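PilX (Neisseria meningitidis, PDB 2OPE) is a minor type IV pilin that probably joins the pilus filament and modulates its aggregation and adhesion properties. Local coordinates at residues L12-V17 and S89-N93; I19-K24 and A73-V77. All blocks are in the same frame, centred on the assembly; numbering follows the deposited sequence.

Contact 1 of 2, residues L12-V17 and S89-N93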
ATOM      1  N   LEU A  12      10.085   1.034   1.757  1.00 45.62           N
ATOM      2  CA  LEU A  12       8.683   1.243   1.322  1.00 44.72           C
ATOM      3  C   LEU A  12       7.797   0.207   2.024  1.00 45.27           C
ATOM      4  O   LEU A  12       6.699   0.521   2.521  1.00 44.92           O
ATOM      5  CB  LEU A  12       8.559   1.097  -0.201  1.00 43.90           C
ATOM      6  CG  LEU A  12       7.168   1.205  -0.815  1.00 43.83           C
ATOM      7  CD1 LEU A  12       6.591   2.618  -0.578  1.00 41.65           C
ATOM      8  CD2 LEU A  12       7.171   0.839  -2.300  1.00 43.36           C
ATOM      9  N   TYR A  13       8.286  -1.024   2.120  1.00 45.31           N
ATOM     10  CA  TYR A  13       7.470  -2.043   2.721  1.00 45.62           C
ATOM     11  C   TYR A  13       7.181  -1.618   4.168  1.00 47.70           C
ATOM     12  O   TYR A  13       6.007  -1.546   4.594  1.00 49.52           O
ATOM     13  CB  TYR A  13       8.123  -3.428   2.635  1.00 45.73           C
ATOM     14  CG  TYR A  13       7.257  -4.448   3.333  1.00 46.52           C
ATOM     15  CD1 TYR A  13       6.258  -5.120   2.644  1.00 45.53           C
ATOM     16  CD2 TYR A  13       7.384  -4.684   4.713  1.00 44.94           C
ATOM     17  CE1 TYR A  13       5.439  -6.012   3.298  1.00 45.25           C
ATOM     18  CE2 TYR A  13       6.561  -5.548   5.348  1.00 43.92           C
ATOM     19  CZ  TYR A  13       5.590  -6.210   4.652  1.00 44.97           C
ATOM     20  OH  TYR A  13       4.764  -7.119   5.308  1.00 46.27           O
ATOM     21  N   THR A  14       8.246  -1.281   4.889  1.00 46.52           N
ATOM     22  CA  THR A  14       8.187  -0.858   6.277  1.00 47.92           C
ATOM     23  C   THR A  14       7.371   0.425   6.492  1.00 48.85           C
ATOM     24  O   THR A  14       6.712   0.569   7.508  1.00 49.36           O
ATOM     25  CB  THR A  14       9.625  -0.712   6.842  1.00 47.42           C
ATOM     26  OG1 THR A  14      10.245  -1.988   6.759  1.00 46.63           O
ATOM     27  CG2 THR A  14       9.651  -0.249   8.320  1.00 47.53           C
ATOM     28  N   GLU A  15       7.391   1.339   5.534  1.00 49.39           N
ATOM     29  CA  GLU A  15       6.566   2.543   5.660  1.00 50.81           C
ATOM     30  C   GLU A  15       5.107   2.140   5.535  1.00 51.14           C
ATOM     31  O   GLU A  15       4.231   2.687   6.222  1.00 53.63           O
ATOM     32  CB  GLU A  15       6.910   3.582   4.583  1.00 49.40           C
ATOM     33  CG  GLU A  15       8.272   4.213   4.772  1.00 51.60           C
ATOM     34  CD  GLU A  15       8.256   5.444   5.642  1.00 51.09           C
ATOM     35  OE1 GLU A  15       7.208   5.821   6.153  1.00 53.79           O
ATOM     36  OE2 GLU A  15       9.294   6.066   5.804  1.00 52.45           O
ATOM     37  N   MET A  16       4.834   1.191   4.648  1.00 50.35           N
ATOM     38  CA  MET A  16       3.440   0.866   4.335  1.00 48.97           C
ATOM     39  C   MET A  16       2.856   0.139   5.496  1.00 47.56           C
ATOM     40  O   MET A  16       1.717   0.389   5.816  1.00 46.32           O
ATOM     41  CB  MET A  16       3.282   0.098   3.017  1.00 47.79           C
ATOM     42  CG  MET A  16       3.580   1.003   1.846  1.00 45.45           C
ATOM     43  SD  MET A  16       3.591   0.137   0.307  1.00 48.11           S
ATOM     44  CE  MET A  16       1.891  -0.555   0.119  1.00 40.37           C
ATOM     45  N   VAL A  17       3.658  -0.721   6.144  1.00 47.94           N
ATOM     46  CA  VAL A  17       3.221  -1.364   7.394  1.00 47.49           C
ATOM     47  C   VAL A  17       2.841  -0.323   8.439  1.00 47.34           C
ATOM     48  O   VAL A  17       1.812  -0.426   9.054  1.00 47.45           O
ATOM     49  CB  VAL A  17       4.273  -2.259   8.016  1.00 47.37           C
ATOM     50  CG1 VAL A  17       3.760  -2.758   9.359  1.00 46.14           C
ATOM     51  CG2 VAL A  17       4.554  -3.417   7.125  1.00 46.37           C
ATOM     52  N   SER A  89       7.867  -2.943  -6.400  1.00 48.99           N
ATOM     53  CA  SER A  89       6.703  -2.355  -5.770  1.00 48.37           C
ATOM     54  C   SER A  89       6.293  -3.184  -4.553  1.00 49.76           C
ATOM     55  O   SER A  89       6.960  -4.161  -4.211  1.00 49.75           O
ATOM     56  CB  SER A  89       5.571  -2.230  -6.784  1.00 47.05           C
ATOM     57  OG  SER A  89       6.040  -1.536  -7.942  1.00 46.86           O
ATOM     58  N   VAL A  90       5.210  -2.770  -3.886  1.00 49.46           N
ATOM     59  CA  VAL A  90       4.681  -3.473  -2.721  1.00 47.29           C
ATOM     60  C   VAL A  90       3.160  -3.348  -2.763  1.00 48.43           C
ATOM     61  O   VAL A  90       2.641  -2.315  -3.253  1.00 48.39           O
ATOM     62  CB  VAL A  90       5.233  -2.822  -1.437  1.00 45.23           C
ATOM     63  CG1 VAL A  90       4.531  -3.296  -0.202  1.00 42.68           C
ATOM     64  CG2 VAL A  90       6.749  -3.057  -1.333  1.00 44.28           C
ATOM     65  N   TRP A  91       2.434  -4.380  -2.295  1.00 46.69           N
ATOM     66  CA  TRP A  91       1.043  -4.156  -1.889  1.00 46.54           C
ATOM     67  C   TRP A  91       0.769  -4.878  -0.579  1.00 46.42           C
ATOM     68  O   TRP A  91       1.517  -5.779  -0.187  1.00 46.98           O
ATOM     69  CB  TRP A  91       0.010  -4.514  -2.995  1.00 46.60           C
ATOM     70  CG  TRP A  91      -0.202  -6.002  -3.195  1.00 47.03           C
ATOM     71  CD1 TRP A  91       0.568  -6.849  -3.948  1.00 46.60           C
ATOM     72  CD2 TRP A  91      -1.238  -6.820  -2.602  1.00 46.98           C
ATOM     73  NE1 TRP A  91       0.067  -8.139  -3.877  1.00 46.84           N
ATOM     74  CE2 TRP A  91      -1.021  -8.152  -3.035  1.00 47.60           C
ATOM     75  CE3 TRP A  91      -2.294  -6.565  -1.710  1.00 45.77           C
ATOM     76  CZ2 TRP A  91      -1.840  -9.220  -2.619  1.00 46.60           C
ATOM     77  CZ3 TRP A  91      -3.101  -7.614  -1.323  1.00 46.26           C
ATOM     78  CH2 TRP A  91      -2.866  -8.927  -1.770  1.00 46.30           C
ATOM     79  N   MET A  92      -0.306  -4.489   0.099  1.00 47.26           N
ATOM     80  CA  MET A  92      -0.743  -5.207   1.304  1.00 47.73           C
ATOM     81  C   MET A  92      -2.245  -5.036   1.639  1.00 47.92           C
ATOM     82  O   MET A  92      -2.925  -4.099   1.181  1.00 47.63           O
ATOM     83  CB  MET A  92       0.188  -4.882   2.524  1.00 46.56           C
ATOM     84  CG  MET A  92       0.209  -3.383   2.912  1.00 47.09           C
ATOM     85  SD  MET A  92       1.339  -2.868   4.225  1.00 48.08           S
ATOM     86  CE  MET A  92       2.968  -3.342   3.653  1.00 45.93           C
ATOM     87  N   ASN A  93      -2.726  -6.016   2.406  1.00 48.60           N
ATOM     88  CA  ASN A  93      -4.043  -6.149   3.057  1.00 50.27           C
ATOM     89  C   ASN A  93      -4.194  -5.237   4.264  1.00 48.13           C
ATOM     90  O   ASN A  93      -3.201  -5.026   4.962  1.00 48.13           O
ATOM     91  CB  ASN A  93      -4.105  -7.598   3.704  1.00 52.06           C
ATOM     92  CG  ASN A  93      -4.725  -8.547   2.794  1.00 55.62           C
ATOM     93  OD1 ASN A  93      -5.417  -8.081   1.902  1.00 60.19           O
ATOM     94  ND2 ASN A  93      -4.465  -9.852   2.913  1.00 55.92           N
TER
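Y13 and V90 bring the backbones of helix segment 12-17 and strand 89-93 closest together, with their CA atoms 6.3 Å apart; by M16 and M92 the CA separation has grown to 8.0 Å. The two axes run in nearly the same direction, 25° apart, and approach to 8.8 Å. No hydrogen bond crosses between them, and the interface is apolar. V90 and M92, two residues apart on the strand, both point at the helix, and L12, Y13, M16 and V17 receive them. The terminal methyl of M92 meets three helix residues. It lies over one face of the Y13 ring, displaced toward the rim, with CE 4.0 Å from the ring centroid in a CH-pi contact. The same CE packs 3.5 Å from M16 CB and also touches V17 CG2, so one methyl fills the angle between three helix side chains. A bend at the last torsion of M92 (chi3 59°) turns CE along the helix while SD rests against the M16 carbonyl group. V90 spreads its two methyls between different partners: CG1 meets M16 SD at 3.6 Å and the Y13 ring obliquely through CD1, whereas CG2 reaches L12 CD2 at 4.0 Å. The M16 thioether and the V90 side chain run alongside each other, pointing opposite ways. Farther out, F123 meets the Y13 ring edge-to-face, and L12 and M16 continue the core onto V61 of strand 59-65, with M16 also touching L76. On the strand's other face W91 hydrogen-bonds through NE1 to L111 O and stacks with Y99 and H110. Strand 89-93 itself is an inner member of the antiparallel sheet, paired with strands 74-80 and 98-101, and helix 5-28 lies along one face of it at a shallow angle.

Contact 2 of 2, residues I19-K24 and A73-V77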
ATOM      1  N   ILE A  19       1.896   2.863   7.898  1.00 49.02           N
ATOM      2  CA  ILE A  19       0.630   3.425   7.407  1.00 48.48           C
ATOM      3  C   ILE A  19      -0.581   2.505   7.654  1.00 47.71           C
ATOM      4  O   ILE A  19      -1.620   2.956   8.137  1.00 49.13           O
ATOM      5  CB  ILE A  19       0.781   3.812   5.888  1.00 48.10           C
ATOM      6  CG1 ILE A  19       1.886   4.876   5.730  1.00 48.11           C
ATOM      7  CG2 ILE A  19      -0.534   4.293   5.272  1.00 45.10           C
ATOM      8  CD1 ILE A  19       2.351   5.074   4.281  1.00 48.38           C
ATOM      9  N   ASN A  20      -0.435   1.224   7.345  1.00 46.08           N
ATOM     10  CA  ASN A  20      -1.457   0.209   7.643  1.00 47.18           C
ATOM     11  C   ASN A  20      -1.825   0.187   9.156  1.00 47.84           C
ATOM     12  O   ASN A  20      -3.011   0.130   9.538  1.00 49.33           O
ATOM     13  CB  ASN A  20      -0.944  -1.191   7.225  1.00 45.12           C
ATOM     14  CG  ASN A  20      -2.030  -2.083   6.635  1.00 45.42           C
ATOM     15  OD1 ASN A  20      -3.159  -1.652   6.419  1.00 46.81           O
ATOM     16  ND2 ASN A  20      -1.676  -3.335   6.336  1.00 43.21           N
ATOM     17  N   ASN A  21      -0.821   0.222  10.021  1.00 45.40           N
ATOM     18  CA  ASN A  21      -1.097   0.083  11.441  1.00 46.44           C
ATOM     19  C   ASN A  21      -1.849   1.298  12.003  1.00 45.70           C
ATOM     20  O   ASN A  21      -2.734   1.153  12.844  1.00 46.51           O
ATOM     21  CB  ASN A  21       0.190  -0.196  12.228  1.00 45.71           C
ATOM     22  CG  ASN A  21       0.655  -1.597  12.057  1.00 47.56           C
ATOM     23  OD1 ASN A  21      -0.132  -2.458  11.690  1.00 49.32           O
ATOM     24  ND2 ASN A  21       1.927  -1.865  12.354  1.00 48.94           N
ATOM     25  N   ILE A  22      -1.499   2.488  11.535  1.00 43.87           N
ATOM     26  CA  ILE A  22      -2.219   3.665  11.944  1.00 44.44           C
ATOM     27  C   ILE A  22      -3.638   3.702  11.365  1.00 47.16           C
ATOM     28  O   ILE A  22      -4.544   4.194  12.016  1.00 48.30           O
ATOM     29  CB  ILE A  22      -1.494   4.904  11.471  1.00 44.57           C
ATOM     30  CG1 ILE A  22      -0.114   5.016  12.152  1.00 43.71           C
ATOM     31  CG2 ILE A  22      -2.356   6.183  11.707  1.00 43.50           C
ATOM     32  CD1 ILE A  22       0.597   6.287  11.734  1.00 41.58           C
ATOM     33  N   SER A  23      -3.805   3.253  10.111  1.00 46.36           N
ATOM     34  CA  SER A  23      -5.101   3.143   9.517  1.00 46.52           C
ATOM     35  C   SER A  23      -6.005   2.221  10.323  1.00 45.74           C
ATOM     36  O   SER A  23      -7.163   2.536  10.584  1.00 43.93           O
ATOM     37  CB  SER A  23      -4.993   2.631   8.067  1.00 47.66           C
ATOM     38  OG  SER A  23      -4.261   3.573   7.264  1.00 48.47           O
ATOM     39  N   LYS A  24      -5.477   1.068  10.694  1.00 46.35           N
ATOM     40  CA  LYS A  24      -6.273   0.083  11.395  1.00 46.84           C
ATOM     41  C   LYS A  24      -6.693   0.608  12.793  1.00 46.16           C
ATOM     42  O   LYS A  24      -7.837   0.506  13.198  1.00 43.44           O
ATOM     43  CB  LYS A  24      -5.461  -1.208  11.473  1.00 48.69           C
ATOM     44  CG  LYS A  24      -5.781  -2.160  12.638  1.00 50.20           C
ATOM     45  CD  LYS A  24      -4.925  -3.447  12.593  1.00 49.73           C
ATOM     46  CE  LYS A  24      -5.501  -4.616  13.488  1.00 50.62           C
ATOM     47  NZ  LYS A  24      -4.884  -5.973  13.136  1.00 51.38           N
ATOM     48  N   ALA A  73     -12.018  -3.718   4.584  1.00 46.36           N
ATOM     49  CA  ALA A  73     -11.271  -4.543   3.618  1.00 44.79           C
ATOM     50  C   ALA A  73     -10.703  -3.635   2.547  1.00 44.98           C
ATOM     51  O   ALA A  73     -11.406  -3.282   1.595  1.00 46.39           O
ATOM     52  CB  ALA A  73     -12.152  -5.542   2.978  1.00 43.09           C
ATOM     53  N   TYR A  74      -9.455  -3.223   2.707  1.00 43.73           N
ATOM     54  CA  TYR A  74      -8.789  -2.408   1.683  1.00 43.81           C
ATOM     55  C   TYR A  74      -7.390  -3.006   1.507  1.00 44.40           C
ATOM     56  O   TYR A  74      -6.959  -3.855   2.280  1.00 43.94           O
ATOM     57  CB  TYR A  74      -8.698  -0.915   2.075  1.00 43.68           C
ATOM     58  CG  TYR A  74      -7.880  -0.696   3.375  1.00 44.53           C
ATOM     59  CD1 TYR A  74      -6.476  -0.732   3.345  1.00 44.36           C
ATOM     60  CD2 TYR A  74      -8.508  -0.526   4.619  1.00 43.54           C
ATOM     61  CE1 TYR A  74      -5.721  -0.573   4.484  1.00 43.82           C
ATOM     62  CE2 TYR A  74      -7.743  -0.363   5.784  1.00 44.26           C
ATOM     63  CZ  TYR A  74      -6.329  -0.398   5.706  1.00 43.63           C
ATOM     64  OH  TYR A  74      -5.521  -0.311   6.828  1.00 41.25           O
ATOM     65  N   SER A  75      -6.692  -2.543   0.491  1.00 45.51           N
ATOM     66  CA  SER A  75      -5.287  -2.827   0.327  1.00 46.22           C
ATOM     67  C   SER A  75      -4.513  -1.534   0.039  1.00 46.69           C
ATOM     68  O   SER A  75      -5.071  -0.537  -0.432  1.00 47.60           O
ATOM     69  CB  SER A  75      -5.105  -3.814  -0.799  1.00 45.00           C
ATOM     70  OG  SER A  75      -5.627  -3.286  -1.961  1.00 42.99           O
ATOM     71  N   LEU A  76      -3.231  -1.556   0.358  1.00 45.72           N
ATOM     72  CA  LEU A  76      -2.356  -0.469   0.047  1.00 44.19           C
ATOM     73  C   LEU A  76      -1.468  -0.897  -1.096  1.00 43.83           C
ATOM     74  O   LEU A  76      -0.934  -1.996  -1.099  1.00 43.11           O
ATOM     75  CB  LEU A  76      -1.501  -0.115   1.263  1.00 45.66           C
ATOM     76  CG  LEU A  76      -2.211   0.310   2.540  1.00 47.04           C
ATOM     77  CD1 LEU A  76      -1.190   0.418   3.724  1.00 48.12           C
ATOM     78  CD2 LEU A  76      -2.921   1.625   2.307  1.00 47.00           C
ATOM     79  N   VAL A  77      -1.297  -0.013  -2.066  1.00 43.67           N
ATOM     80  CA  VAL A  77      -0.391  -0.245  -3.191  1.00 43.60           C
ATOM     81  C   VAL A  77       0.787   0.764  -3.122  1.00 44.09           C
ATOM     82  O   VAL A  77       0.599   1.951  -2.938  1.00 44.35           O
ATOM     83  CB  VAL A  77      -1.199  -0.128  -4.523  1.00 43.95           C
ATOM     84  CG1 VAL A  77      -0.339  -0.188  -5.727  1.00 43.02           C
ATOM     85  CG2 VAL A  77      -2.274  -1.212  -4.585  1.00 43.12           C
TER
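N20 OD1 accepts a hydrogen bond from Y74 OH at 2.7 Å, while ND2 of the same amide donates to N93 O at the end of the neighbouring strand 89-93, so both ends of this buried group are satisfied. The phenol oxygen sits in the carbonyl plane of the amide, at a C=O...O angle of 159°, and OD1 in turn lies at the edge of the tyrosine ring, near its plane. Amide and ring planes are turned 65° against each other. The first torsion of N20 lies off the staggered values, which is consistent with two bonds fixing the rotation of the side chain. Y74 places its hydroxyl between helix residues one turn apart, since S23 CB packs 3.2 Å from OH beside the bond to N20. S23 keeps its own polar end on the helix: OG bonds to I19 O at 2.8 Å from above the carbonyl plane, and S23 N reaches that oxygen from the opposite face, at 3.0 Å. L76 supplies the apolar part of the contact. Its CD1 nestles 3.8 Å from N20 N and close to N20 CB, with I19 CG2 more loosely placed, 4.2 Å from L76 CD1. The strand runs largely against the helix, the axes 10.3 Å apart and 152° between their directions, and Y74 and L76 alternate toward it with S75 turned away. L42 of helix 35-48 touches both Y74 and S23, and V63 of strand 59-65 borders Y74 and L76. A long N-terminal helix lying against an antiparallel sheet is the hallmark of the type IV pilin fold, and here the tyrosine-asparagine bond adds a polar tie to that packing.

In the fold
Both contacts set helix 5-28 against the same antiparallel sheet, on the neighbouring strands 89-93 and 74-80, and their centres lie about 9 Å apart. Contact 1 is made by the more N-terminal part of the helix and contact 2 by the following turns; both segments of contact 2 fall between those of contact 1 in sequence. The two strands are joined directly, with M92 O 2.7 Å from L76 N in a probable hydrogen bond. The amide of N20, through ND2, ties contact 2 to the strand of contact 1, 2.7 Å from N93 O. Together the contacts occupy successive turns of the helix against two adjacent strands.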